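Local coordinates for protein Asp/Glu-specific dipeptidyl-peptidase (PDB 5JXF) that removes dipeptides from the N-terminus of oligopeptides, as a serine protease of the S46 family with strict specificity for Asp or Glu at the P1 position, at residues A[95-100]-A[238-243]; A[135-140]-A[203-208]; A[142-147]-A[197-202]; A[279-284]-A[665-670]; A[287-292]-A[579-584]. All blocks are in the same frame, centred on the assembly; numbering follows the deposited sequence.

Interaction 1: residues A[95-100]-A[238-243]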
# COMPACT_ATOMS: atom_id res chain seq x y z
N LEU A 95 -18.52 34.39 -6.73
CA LEU A 95 -18.15 33.20 -5.97
C LEU A 95 -17.22 32.37 -6.81
O LEU A 95 -17.59 31.98 -7.92
CB LEU A 95 -19.39 32.38 -5.59
CG LEU A 95 -19.15 31.21 -4.64
CD1 LEU A 95 -18.50 31.74 -3.38
CD2 LEU A 95 -20.47 30.49 -4.30
N ILE A 96 -16.01 32.16 -6.31
CA ILE A 96 -15.04 31.30 -7.00
C ILE A 96 -14.66 30.09 -6.16
O ILE A 96 -14.60 30.14 -4.92
CB ILE A 96 -13.72 32.02 -7.40
CG1 ILE A 96 -12.96 32.51 -6.18
CG2 ILE A 96 -13.99 33.19 -8.38
CD1 ILE A 96 -11.68 33.21 -6.54
N LEU A 97 -14.35 29.02 -6.87
CA LEU A 97 -14.03 27.75 -6.25
C LEU A 97 -12.58 27.41 -6.56
O LEU A 97 -12.13 27.60 -7.69
CB LEU A 97 -15.00 26.67 -6.75
CG LEU A 97 -14.71 25.24 -6.26
CD1 LEU A 97 -15.05 25.15 -4.77
CD2 LEU A 97 -15.53 24.23 -7.07
N THR A 98 -11.84 26.94 -5.57
CA THR A 98 -10.49 26.46 -5.80
C THR A 98 -10.17 25.30 -4.81
O THR A 98 -11.08 24.77 -4.17
CB THR A 98 -9.44 27.62 -5.68
OG1 THR A 98 -8.18 27.17 -6.18
CG2 THR A 98 -9.27 28.10 -4.24
N ASN A 99 -8.91 24.89 -4.72
CA ASN A 99 -8.51 23.81 -3.76
C ASN A 99 -8.36 24.32 -2.34
O ASN A 99 -8.09 25.50 -2.12
CB ASN A 99 -7.17 23.17 -4.14
CG ASN A 99 -7.25 22.30 -5.36
OD1 ASN A 99 -6.24 21.98 -5.98
ND2 ASN A 99 -8.46 21.89 -5.70
N HIS A 100 -8.46 23.41 -1.38
CA HIS A 100 -8.14 23.75 -0.01
C HIS A 100 -6.66 24.12 0.16
O HIS A 100 -6.32 25.04 0.90
CB HIS A 100 -8.52 22.59 0.93
CG HIS A 100 -8.29 22.89 2.38
ND1 HIS A 100 -7.19 22.42 3.07
CD2 HIS A 100 -9.00 23.63 3.26
CE1 HIS A 100 -7.25 22.83 4.32
NE2 HIS A 100 -8.33 23.58 4.46
N PHE A 238 -11.04 21.48 -1.28
CA PHE A 238 -11.59 22.71 -1.85
C PHE A 238 -11.68 23.87 -0.86
O PHE A 238 -11.65 23.68 0.36
CB PHE A 238 -12.98 22.45 -2.44
CG PHE A 238 -14.10 22.45 -1.44
CD1 PHE A 238 -14.41 21.30 -0.73
CD2 PHE A 238 -14.85 23.60 -1.23
CE1 PHE A 238 -15.45 21.30 0.19
CE2 PHE A 238 -15.87 23.63 -0.32
CZ PHE A 238 -16.19 22.46 0.39
N SER A 239 -11.79 25.09 -1.39
CA SER A 239 -12.13 26.26 -0.58
C SER A 239 -12.80 27.29 -1.49
O SER A 239 -12.71 27.20 -2.71
CB SER A 239 -10.90 26.84 0.11
OG SER A 239 -9.91 27.22 -0.84
N MET A 240 -13.51 28.24 -0.90
CA MET A 240 -14.29 29.20 -1.67
C MET A 240 -13.92 30.62 -1.33
O MET A 240 -13.72 30.98 -0.17
CB MET A 240 -15.78 28.99 -1.44
CG MET A 240 -16.29 27.67 -2.02
SD MET A 240 -18.07 27.48 -1.93
CE MET A 240 -18.32 25.99 -2.90
N PHE A 241 -13.82 31.43 -2.37
CA PHE A 241 -13.48 32.84 -2.23
C PHE A 241 -14.51 33.65 -2.99
O PHE A 241 -15.30 33.07 -3.74
CB PHE A 241 -12.07 33.10 -2.75
CG PHE A 241 -10.98 32.55 -1.86
CD1 PHE A 241 -10.65 31.20 -1.88
CD2 PHE A 241 -10.30 33.39 -0.98
CE1 PHE A 241 -9.66 30.71 -1.06
CE2 PHE A 241 -9.30 32.90 -0.16
CZ PHE A 241 -8.98 31.56 -0.20
N ARG A 242 -14.52 34.98 -2.81
CA ARG A 242 -15.41 35.81 -3.61
C ARG A 242 -14.66 37.02 -4.16
O ARG A 242 -13.98 37.72 -3.41
CB ARG A 242 -16.63 36.29 -2.81
CG ARG A 242 -17.62 37.08 -3.68
CD ARG A 242 -18.71 37.73 -2.89
NE ARG A 242 -19.33 36.79 -1.96
CZ ARG A 242 -20.25 35.90 -2.33
NH1 ARG A 242 -20.63 35.82 -3.60
NH2 ARG A 242 -20.76 35.07 -1.42
N VAL A 243 -14.75 37.24 -5.47
CA VAL A 243 -14.02 38.33 -6.10
C VAL A 243 -14.85 39.61 -5.90
O VAL A 243 -16.06 39.61 -6.09
CB VAL A 243 -13.77 38.07 -7.59
CG1 VAL A 243 -12.99 39.25 -8.24
CG2 VAL A 243 -13.04 36.76 -7.80

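Interaction 2: residues A[135-140]-A[203-208]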
# COMPACT_ATOMS: atom_id res chain seq x y z
N ASN A 135 -2.63 40.96 -0.32
CA ASN A 135 -1.70 40.34 -1.25
C ASN A 135 -2.25 39.09 -1.91
O ASN A 135 -1.51 38.16 -2.21
CB ASN A 135 -0.39 40.00 -0.54
CG ASN A 135 0.15 41.17 0.25
OD1 ASN A 135 0.03 42.32 -0.17
ND2 ASN A 135 0.72 40.88 1.41
N LEU A 136 -3.56 39.06 -2.12
CA LEU A 136 -4.18 37.97 -2.85
C LEU A 136 -4.87 38.55 -4.06
O LEU A 136 -5.80 39.34 -3.93
CB LEU A 136 -5.18 37.20 -1.98
CG LEU A 136 -6.00 36.09 -2.64
CD1 LEU A 136 -5.11 35.02 -3.25
CD2 LEU A 136 -6.96 35.44 -1.63
N VAL A 137 -4.42 38.15 -5.24
CA VAL A 137 -5.04 38.59 -6.47
C VAL A 137 -5.59 37.43 -7.29
O VAL A 137 -5.17 36.28 -7.15
CB VAL A 137 -4.06 39.40 -7.33
CG1 VAL A 137 -3.42 40.54 -6.49
CG2 VAL A 137 -3.01 38.50 -7.93
N VAL A 138 -6.55 37.76 -8.14
CA VAL A 138 -7.20 36.81 -9.03
C VAL A 138 -7.24 37.48 -10.40
O VAL A 138 -7.75 38.59 -10.53
CB VAL A 138 -8.62 36.46 -8.54
CG1 VAL A 138 -9.46 35.92 -9.66
CG2 VAL A 138 -8.56 35.48 -7.36
N THR A 139 -6.71 36.80 -11.41
CA THR A 139 -6.51 37.40 -12.72
C THR A 139 -7.35 36.77 -13.82
O THR A 139 -7.22 35.57 -14.10
CB THR A 139 -5.03 37.29 -13.13
OG1 THR A 139 -4.21 37.97 -12.17
CG2 THR A 139 -4.82 37.88 -14.53
N PHE A 140 -8.17 37.57 -14.49
CA PHE A 140 -8.93 37.11 -15.64
C PHE A 140 -8.23 37.39 -16.96
O PHE A 140 -7.61 38.45 -17.14
CB PHE A 140 -10.32 37.75 -15.64
CG PHE A 140 -11.19 37.27 -14.53
CD1 PHE A 140 -11.05 37.79 -13.25
CD2 PHE A 140 -12.13 36.27 -14.75
CE1 PHE A 140 -11.86 37.34 -12.20
CE2 PHE A 140 -12.94 35.81 -13.71
CZ PHE A 140 -12.80 36.35 -12.43
N THR A 203 -5.09 41.36 -19.45
CA THR A 203 -5.68 40.77 -18.27
C THR A 203 -6.31 41.82 -17.39
O THR A 203 -6.00 43.03 -17.49
CB THR A 203 -4.63 40.02 -17.41
OG1 THR A 203 -3.77 40.97 -16.78
CG2 THR A 203 -3.80 39.06 -18.27
N GLU A 204 -7.20 41.34 -16.53
CA GLU A 204 -7.78 42.14 -15.46
C GLU A 204 -7.39 41.51 -14.12
O GLU A 204 -7.74 40.37 -13.83
CB GLU A 204 -9.30 42.22 -15.58
CG GLU A 204 -9.79 42.78 -16.91
CD GLU A 204 -11.30 43.08 -16.89
OE1 GLU A 204 -12.01 42.54 -16.00
OE2 GLU A 204 -11.76 43.85 -17.78
N VAL A 205 -6.66 42.27 -13.31
CA VAL A 205 -6.20 41.77 -12.02
C VAL A 205 -7.04 42.28 -10.88
O VAL A 205 -6.95 43.45 -10.51
CB VAL A 205 -4.74 42.17 -11.78
CG1 VAL A 205 -4.20 41.48 -10.51
CG2 VAL A 205 -3.91 41.81 -12.99
N PHE A 206 -7.88 41.42 -10.31
CA PHE A 206 -8.65 41.86 -9.16
C PHE A 206 -7.81 41.68 -7.88
O PHE A 206 -7.01 40.75 -7.78
CB PHE A 206 -9.98 41.09 -9.09
CG PHE A 206 -10.93 41.46 -10.22
CD1 PHE A 206 -10.73 40.94 -11.50
CD2 PHE A 206 -11.97 42.37 -10.02
CE1 PHE A 206 -11.57 41.28 -12.53
CE2 PHE A 206 -12.80 42.73 -11.06
CZ PHE A 206 -12.60 42.19 -12.32
N LYS A 207 -7.97 42.59 -6.92
CA LYS A 207 -7.05 42.67 -5.79
C LYS A 207 -7.77 42.66 -4.45
O LYS A 207 -7.16 42.79 -3.39
CB LYS A 207 -6.17 43.93 -5.91
CG LYS A 207 -5.13 43.83 -7.04
CD LYS A 207 -4.38 45.16 -7.28
CE LYS A 207 -4.10 45.41 -8.77
NZ LYS A 207 -5.31 45.86 -9.56
N ASP A 208 -9.09 42.50 -4.51
CA ASP A 208 -9.89 42.39 -3.30
C ASP A 208 -10.65 41.07 -3.35
O ASP A 208 -11.82 41.03 -3.73
CB ASP A 208 -10.84 43.60 -3.17
CG ASP A 208 -11.71 43.53 -1.93
OD1 ASP A 208 -11.54 42.60 -1.10
OD2 ASP A 208 -12.56 44.43 -1.75

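Interaction 3: residues A[142-147]-A[197-202]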
# COMPACT_ATOMS: atom_id res chain seq x y z
N VAL A 142 -8.40 38.49 -20.69
CA VAL A 142 -9.25 39.21 -21.65
C VAL A 142 -8.99 38.68 -23.05
O VAL A 142 -9.91 38.35 -23.78
CB VAL A 142 -8.98 40.74 -21.61
CG1 VAL A 142 -9.86 41.50 -22.65
CG2 VAL A 142 -9.28 41.27 -20.19
N SER A 143 -7.72 38.54 -23.41
CA SER A 143 -7.37 38.15 -24.77
C SER A 143 -5.95 37.60 -24.84
O SER A 143 -5.12 37.90 -23.99
CB SER A 143 -7.50 39.35 -25.73
OG SER A 143 -6.44 40.27 -25.53
N ILE A 144 -5.70 36.79 -25.87
CA ILE A 144 -4.44 36.09 -26.07
C ILE A 144 -3.84 36.50 -27.41
O ILE A 144 -4.40 36.20 -28.47
CB ILE A 144 -4.66 34.57 -26.02
CG1 ILE A 144 -5.19 34.16 -24.64
CG2 ILE A 144 -3.37 33.81 -26.32
CD1 ILE A 144 -5.64 32.72 -24.56
N ASN A 145 -2.71 37.19 -27.38
CA ASN A 145 -2.19 37.87 -28.57
C ASN A 145 -0.74 37.54 -28.91
O ASN A 145 0.18 37.87 -28.16
CB ASN A 145 -2.36 39.37 -28.39
CG ASN A 145 -3.76 39.74 -27.93
OD1 ASN A 145 -4.07 39.72 -26.74
ND2 ASN A 145 -4.62 40.04 -28.89
N ASP A 146 -0.54 36.90 -30.05
CA ASP A 146 0.81 36.58 -30.49
C ASP A 146 1.59 37.85 -30.81
O ASP A 146 1.12 38.71 -31.57
CB ASP A 146 0.77 35.66 -31.71
CG ASP A 146 2.14 35.08 -32.04
OD1 ASP A 146 3.16 35.75 -31.78
OD2 ASP A 146 2.18 33.95 -32.57
N VAL A 147 2.79 37.96 -30.25
CA VAL A 147 3.64 39.13 -30.47
C VAL A 147 5.09 38.72 -30.73
O VAL A 147 6.01 39.47 -30.41
CB VAL A 147 3.61 40.09 -29.26
CG1 VAL A 147 2.24 40.76 -29.14
CG2 VAL A 147 3.95 39.35 -27.99
N GLN A 197 8.55 31.53 -29.47
CA GLN A 197 7.27 32.23 -29.61
C GLN A 197 7.00 33.11 -28.40
O GLN A 197 7.33 32.76 -27.27
CB GLN A 197 6.13 31.22 -29.81
CG GLN A 197 4.76 31.85 -29.97
CD GLN A 197 3.66 30.85 -30.27
OE1 GLN A 197 3.85 29.63 -30.20
NE2 GLN A 197 2.48 31.36 -30.63
N TYR A 198 6.40 34.27 -28.64
CA TYR A 198 6.06 35.19 -27.56
C TYR A 198 4.61 35.64 -27.67
O TYR A 198 4.17 36.11 -28.73
CB TYR A 198 7.00 36.40 -27.56
CG TYR A 198 8.42 36.06 -27.19
CD1 TYR A 198 9.32 35.62 -28.16
CD2 TYR A 198 8.86 36.16 -25.88
CE1 TYR A 198 10.63 35.30 -27.83
CE2 TYR A 198 10.17 35.84 -25.54
CZ TYR A 198 11.05 35.41 -26.51
OH TYR A 198 12.35 35.09 -26.17
N ILE A 199 3.86 35.47 -26.58
CA ILE A 199 2.44 35.79 -26.56
C ILE A 199 2.13 36.76 -25.44
O ILE A 199 2.56 36.54 -24.30
CB ILE A 199 1.58 34.54 -26.37
CG1 ILE A 199 1.72 33.60 -27.56
CG2 ILE A 199 0.11 34.93 -26.15
CD1 ILE A 199 1.10 32.23 -27.31
N LEU A 200 1.36 37.80 -25.77
CA LEU A 200 0.91 38.78 -24.78
C LEU A 200 -0.52 38.54 -24.35
O LEU A 200 -1.41 38.34 -25.17
CB LEU A 200 1.03 40.22 -25.34
CG LEU A 200 0.51 41.36 -24.45
CD1 LEU A 200 1.29 42.64 -24.73
CD2 LEU A 200 -0.99 41.62 -24.62
N PHE A 201 -0.72 38.62 -23.04
CA PHE A 201 -2.02 38.43 -22.42
C PHE A 201 -2.50 39.75 -21.85
O PHE A 201 -1.85 40.34 -20.97
CB PHE A 201 -1.95 37.37 -21.31
CG PHE A 201 -1.69 35.98 -21.82
CD1 PHE A 201 -0.44 35.61 -22.29
CD2 PHE A 201 -2.70 35.03 -21.80
CE1 PHE A 201 -0.20 34.32 -22.75
CE2 PHE A 201 -2.47 33.74 -22.26
CZ PHE A 201 -1.22 33.38 -22.74
N VAL A 202 -3.62 40.23 -22.37
CA VAL A 202 -4.34 41.32 -21.75
C VAL A 202 -5.15 40.72 -20.62
O VAL A 202 -5.82 39.71 -20.80
CB VAL A 202 -5.28 42.04 -22.73
CG1 VAL A 202 -6.05 43.11 -21.98
CG2 VAL A 202 -4.50 42.65 -23.90

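Interaction 4: residues A[279-284]-A[665-670]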
# COMPACT_ATOMS: atom_id res chain seq x y z
N PHE A 279 -16.42 12.33 -21.23
CA PHE A 279 -15.54 13.42 -21.63
C PHE A 279 -15.31 14.34 -20.45
O PHE A 279 -16.24 14.64 -19.69
CB PHE A 279 -16.12 14.22 -22.80
CG PHE A 279 -15.32 15.45 -23.15
CD1 PHE A 279 -14.24 15.36 -24.02
CD2 PHE A 279 -15.63 16.68 -22.61
CE1 PHE A 279 -13.50 16.49 -24.35
CE2 PHE A 279 -14.89 17.81 -22.94
CZ PHE A 279 -13.83 17.72 -23.80
N THR A 280 -14.07 14.78 -20.30
CA THR A 280 -13.71 15.82 -19.32
C THR A 280 -12.74 16.80 -19.95
O THR A 280 -11.86 16.41 -20.73
CB THR A 280 -13.00 15.24 -18.04
OG1 THR A 280 -11.73 14.70 -18.40
CG2 THR A 280 -13.82 14.17 -17.37
N MET A 281 -12.90 18.08 -19.60
CA MET A 281 -11.97 19.10 -20.04
C MET A 281 -11.51 19.91 -18.83
O MET A 281 -12.31 20.42 -18.05
CB MET A 281 -12.62 20.00 -21.09
CG MET A 281 -11.63 20.81 -21.88
SD MET A 281 -12.38 22.12 -22.89
CE MET A 281 -13.10 23.14 -21.64
N VAL A 282 -10.20 20.04 -18.71
CA VAL A 282 -9.63 20.81 -17.63
C VAL A 282 -8.92 22.08 -18.17
O VAL A 282 -8.05 22.01 -19.02
CB VAL A 282 -8.67 19.94 -16.80
CG1 VAL A 282 -8.07 20.73 -15.68
CG2 VAL A 282 -9.41 18.69 -16.23
N MET A 283 -9.32 23.23 -17.65
CA MET A 283 -8.73 24.51 -18.05
C MET A 283 -7.99 25.09 -16.85
O MET A 283 -8.52 25.13 -15.75
CB MET A 283 -9.82 25.47 -18.55
CG MET A 283 -9.31 26.66 -19.35
SD MET A 283 -10.67 27.70 -20.04
CE MET A 283 -11.86 26.36 -20.29
N GLY A 284 -6.75 25.51 -17.02
CA GLY A 284 -6.05 26.06 -15.88
C GLY A 284 -4.74 26.70 -16.23
O GLY A 284 -4.46 26.99 -17.40
N PRO A 665 -11.07 23.79 -13.01
CA PRO A 665 -12.38 23.17 -13.18
C PRO A 665 -12.30 21.99 -14.12
O PRO A 665 -11.63 22.07 -15.13
CB PRO A 665 -13.23 24.29 -13.80
CG PRO A 665 -12.22 25.13 -14.58
CD PRO A 665 -10.96 25.08 -13.73
N ALA A 666 -12.98 20.89 -13.80
CA ALA A 666 -13.22 19.89 -14.82
C ALA A 666 -14.67 20.04 -15.28
O ALA A 666 -15.59 20.02 -14.46
CB ALA A 666 -12.93 18.46 -14.29
N VAL A 667 -14.84 20.22 -16.58
CA VAL A 667 -16.17 20.37 -17.14
C VAL A 667 -16.51 19.22 -18.07
O VAL A 667 -15.64 18.61 -18.69
CB VAL A 667 -16.32 21.71 -17.92
CG1 VAL A 667 -16.08 22.87 -16.98
CG2 VAL A 667 -15.37 21.75 -19.12
N ASP A 668 -17.81 18.95 -18.16
CA ASP A 668 -18.32 17.85 -18.98
C ASP A 668 -18.49 18.30 -20.43
O ASP A 668 -18.02 19.39 -20.83
CB ASP A 668 -19.66 17.35 -18.40
CG ASP A 668 -20.80 18.43 -18.47
OD1 ASP A 668 -20.63 19.46 -19.14
OD2 ASP A 668 -21.87 18.25 -17.85
N ALA A 669 -19.19 17.48 -21.21
CA ALA A 669 -19.38 17.72 -22.64
C ALA A 669 -20.13 19.02 -22.94
O ALA A 669 -19.90 19.63 -23.99
CB ALA A 669 -20.12 16.55 -23.28
N GLN A 670 -21.02 19.44 -22.04
CA GLN A 670 -21.80 20.66 -22.25
C GLN A 670 -21.20 21.88 -21.57
O GLN A 670 -21.77 22.96 -21.63
CB GLN A 670 -23.25 20.48 -21.76
CG GLN A 670 -24.07 19.46 -22.53
CD GLN A 670 -23.89 18.04 -22.00
OE1 GLN A 670 -23.16 17.81 -21.02
NE2 GLN A 670 -24.57 17.08 -22.63
O HOH W 1 -18.83 14.78 -20.13

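Interaction 5: residues A[287-292]-A[579-584]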
# COMPACT_ATOMS: atom_id res chain seq x y z
N GLY A 287 2.02 25.47 -14.28
CA GLY A 287 3.23 26.23 -14.07
C GLY A 287 4.38 25.88 -15.00
O GLY A 287 4.85 26.72 -15.77
N LYS A 288 4.84 24.64 -14.94
CA LYS A 288 6.03 24.27 -15.70
C LYS A 288 5.99 22.83 -16.20
O LYS A 288 5.49 21.94 -15.53
CB LYS A 288 7.29 24.51 -14.85
CG LYS A 288 8.58 24.43 -15.67
CD LYS A 288 9.80 24.91 -14.90
CE LYS A 288 10.04 24.06 -13.66
NZ LYS A 288 11.28 24.47 -12.93
N THR A 289 6.52 22.64 -17.40
CA THR A 289 6.62 21.33 -18.01
C THR A 289 7.86 21.30 -18.90
O THR A 289 8.28 22.34 -19.40
CB THR A 289 5.31 21.00 -18.76
OG1 THR A 289 4.53 20.07 -17.98
CG2 THR A 289 5.54 20.46 -20.14
N GLN A 290 8.49 20.12 -19.04
CA GLN A 290 9.69 19.98 -19.87
C GLN A 290 9.64 18.68 -20.66
O GLN A 290 10.42 17.78 -20.40
CB GLN A 290 10.95 19.99 -19.01
CG GLN A 290 11.10 21.20 -18.13
CD GLN A 290 12.40 21.23 -17.37
OE1 GLN A 290 13.32 21.98 -17.70
NE2 GLN A 290 12.47 20.43 -16.31
N GLU A 291 8.72 18.57 -21.62
CA GLU A 291 8.52 17.29 -22.30
C GLU A 291 9.59 17.01 -23.34
O GLU A 291 9.70 15.89 -23.84
CB GLU A 291 7.15 17.26 -22.99
CG GLU A 291 5.94 17.46 -22.08
CD GLU A 291 5.84 16.43 -20.97
OE1 GLU A 291 6.41 15.33 -21.09
OE2 GLU A 291 5.18 16.75 -19.96
N TYR A 292 10.39 18.02 -23.66
CA TYR A 292 11.27 17.91 -24.81
C TYR A 292 12.76 17.95 -24.45
O TYR A 292 13.59 18.37 -25.26
CB TYR A 292 10.93 19.03 -25.78
CG TYR A 292 9.45 19.06 -26.07
CD1 TYR A 292 8.86 18.09 -26.85
CD2 TYR A 292 8.64 20.06 -25.52
CE1 TYR A 292 7.51 18.11 -27.11
CE2 TYR A 292 7.28 20.08 -25.77
CZ TYR A 292 6.72 19.10 -26.56
OH TYR A 292 5.37 19.11 -26.82
N PRO A 579 3.19 23.39 -26.55
CA PRO A 579 4.20 24.17 -25.83
C PRO A 579 4.28 23.74 -24.37
O PRO A 579 3.26 23.38 -23.78
CB PRO A 579 3.68 25.61 -25.94
CG PRO A 579 2.23 25.46 -26.13
CD PRO A 579 2.06 24.23 -26.97
N ASP A 580 5.48 23.79 -23.80
CA ASP A 580 5.69 23.44 -22.39
C ASP A 580 4.83 24.38 -21.57
O ASP A 580 4.54 25.48 -22.00
CB ASP A 580 7.18 23.58 -22.01
CG ASP A 580 8.03 22.33 -22.35
OD1 ASP A 580 7.58 21.18 -22.10
OD2 ASP A 580 9.16 22.49 -22.85
N ALA A 581 4.39 23.95 -20.39
CA ALA A 581 3.62 24.85 -19.54
C ALA A 581 4.51 26.01 -19.12
O ALA A 581 5.73 25.84 -18.96
CB ALA A 581 3.08 24.11 -18.31
N ASN A 582 3.91 27.18 -18.94
CA ASN A 582 4.63 28.38 -18.54
C ASN A 582 3.74 29.32 -17.76
O ASN A 582 3.81 30.54 -17.96
CB ASN A 582 5.22 29.09 -19.76
CG ASN A 582 4.15 29.56 -20.74
OD1 ASN A 582 2.96 29.26 -20.58
ND2 ASN A 582 4.57 30.27 -21.78
N SER A 583 2.91 28.74 -16.91
CA SER A 583 1.95 29.47 -16.07
C SER A 583 0.99 30.36 -16.88
O SER A 583 0.57 31.42 -16.42
CB SER A 583 2.69 30.32 -15.03
OG SER A 583 3.83 29.64 -14.54
N THR A 584 0.61 29.91 -18.08
CA THR A 584 -0.46 30.56 -18.84
C THR A 584 -1.68 29.64 -19.02
O THR A 584 -1.59 28.43 -18.87
CB THR A 584 0.02 31.01 -20.21
OG1 THR A 584 0.41 29.87 -20.99
CG2 THR A 584 1.21 31.98 -20.06

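Interaction 1: residues A[95-100]-A[238-243]
I96 and F241 form a hydrogen-bonded antiparallel pair: I96 N donates to F241 O (2.8 Å) and F241 N returns the bond to I96 O. One residue pair beyond the L97–M240 step, T98 and S239 repeat this exchange. The side chain of I96 can be followed outward. CB lies near F241 O; CG1, set between the backbone N and the carbonyl carbon (chi1 63°), reaches F241 CB at 3.6 Å; CG2 branches off to V243 CG2 at 3.7 Å; and the terminal CD1 touches both F241 CB and V243 CG2. On the face carrying L95, L97 and M240, L97 CD1 touches both F238 CD2 and M240 CE at 3.9 Å. S239 OG donates to N99 O (2.8 Å) from above the carbonyl plane, tying strand 239-245 to the loop residue before helix 100-109, which carries H101. N99 ND2 is bonded to N677 O, and its OD1 shares a weak bond with S662 OG, beside the probable H101–D237–S662 charge relay. R242, on the L95 side, makes salt bridges through NE to E130 and NH1 to E722. Strand 95-98 runs between strands 85-89 and 239-245, the latter also pairing with 197-214, while helix 703-713 packs against L97, F238 and M240.

Interaction 2: residues A[135-140]-A[203-208]
F140 and F206 share nearly the same torsions: in each, CG is anti to the carbonyl carbon (chi1 -68° in both), and the two rings, two residues out of register, come together on one face of the sheet. F140 CD1 meets F206 CE1 at 3.6 Å; the rings meet obliquely, their planes 81° and their centroids 5.5 Å apart. V138 O lies at the edge of the F206 ring, in its plane. Y261 meets both rings, and V243 and A245 also pack on F206. On the other face, T139 places CG2 anti to its own N, against T203 CB at 3.6 Å, while OG1 lies beside both methyls of V205. V137 CB touches V205 CG1 at 3.8 Å, and V137 CG1 runs alongside K207 CG at 3.7 Å. The lysine chain then bends back, and NZ donates to V205 O within its own segment (3.1 Å). Two reciprocal backbone pairs hold the strands: V138 with F206, where F206 N reaches V138 O at 2.8 Å, and F140 with E204. E204 sends OE2 to W184 and Q185. With the two phenylalanines on the face they share with V138 and E204, this ladder joins strands 138-146 and 197-214 in the curled antiparallel sheet, consistent with one beta-barrel of the chymotrypsin-like fold of S46 peptidases.

Interaction 3: residues A[142-147]-A[197-202]
A classic beta bulge opens this strand pair: V142 and S143 both face V202, whose O accepts V142 N at 2.9 Å and, weakly, S143 N at 3.4 Å. V202 N bonds back to S143 O, and V142 CB lies 3.8 Å from V202 CG1. Past the bulge the antiparallel ladder is regular, with N145 and L200 exchanging backbone bonds, the shorter from L200 N to N145 O at 2.7 Å. Strands 138-146 and 197-214 belong here to the curled antiparallel sheet, and strand 186-192 pairs with the far side of 197-214. On the face of I144, its CG1 runs alongside the F201 ring, 3.6 Å from CE2, and its CG2 meets I199 CG2 at 3.7 Å. V147, the N-cap residue of helix 148-151, gives its N to Y198 O (2.8 Å) and lays CG1 on L200 CB, with V175 of helix 162-178 beyond. The D146 carboxylate, swung anti to its own N (chi1 -169°), takes a weak bond from Q197 NE2 on OD2, while OD1 is bonded to T148 OG1.

Interaction 4: residues A[279-284]-A[665-670]
M281 and V667 form the hydrogen-bonded pair that joins two antiparallel strands of the eight-stranded sheet, the one whose 665-667 strand follows closely on S662. M281 N reaches V667 O in the carbonyl plane, and V667 N returns to M281 O, both at 2.9 Å. Their side chains lie alongside, pointing the same way: the methionine chain bends at chi3 (63°) to bring CE within 3.7 Å of V667 CG2. On the opposite face V282 CG2 meets A666 CB at 4.0 Å. P665 has no N-H to give; its CD sits 3.2 Å from M283 O, which takes a weak bond from S664 OG. Further out, strand 586-591 flanks 279-284 and strand 673-680 flanks 665-667, while I66 of helix 63-66 packs on M281 and M283. T280 OG1 is tied to N655, and D668 OD1 to the N of N672. Where the strands part, the F279 ring has D668 C at its edge, and one water bridges the chains, donating to F279 O (2.6 Å) and accepting from A669 N (2.9 Å).

Interaction 5: residues A[287-292]-A[579-584]
G287 and S583 bring the two loops closest, with CA atoms 4.0 Å apart, and the chains run in nearly opposite senses, their end-to-end directions 171° apart, without forming a strand ladder. D580 carries the other end. With CG anti to the carbonyl carbon, its carboxylate reaches the backbone of residues 289-291 and the edge of the Y292 ring. D580 OD1 takes E291 N on its syn side at 2.9 Å, close to the carboxylate plane and nearly straight (161° at the hydrogen). D580 OD2 lies 3.6 Å from Y292 CD2. E291 CB lies over one face of the Y292 ring, and Y292 OH is bonded to F578 O. Between the two ends, T289 CB packs on A581 CB at 3.9 Å. At the glycine end, S583 OG makes a weak bond to G287 O (3.3 Å). R586 binds P579 O, D580 O, N582 OD1 and T584 OG1, fixing the second loop; N582 ND2 is bonded to T191 O, and G287 bonds through its backbone to G659 of the aspartate pocket. The E291 N-H and the ring edge probably favour the charge of the buried D580, whereas T289 O, 3.0 Å from D580 OD1, and the E291 carboxylate probably oppose it and may raise its pKa.

How the interactions relate
Interactions 1, 2 and 3 lie in one curled antiparallel sheet. Interactions 2 and 3 are successive parts of the pairing of strands 138-146 and 197-214. Their centres are about 18 Å apart. Strand 239-245 joins 197-214 to interaction 1, whose centre is about 14 Å from that of interaction 2. Interaction 2 touches both neighbours, V243 packing on F206 and V142 on E204. Along the chain, 3 falls within the span of 2, and 2 within that of 1. Interactions 4 and 5 follow: residues 287-292 and 579-584 lie between the strands of 4, enclosing the largely helical insertion. F201 meets T584, linking 3 to 5. Interaction 4 belongs to a second sheet, consistent with the chymotrypsin-like double beta-barrel of S46 peptidases, whose probable triad draws on both halves.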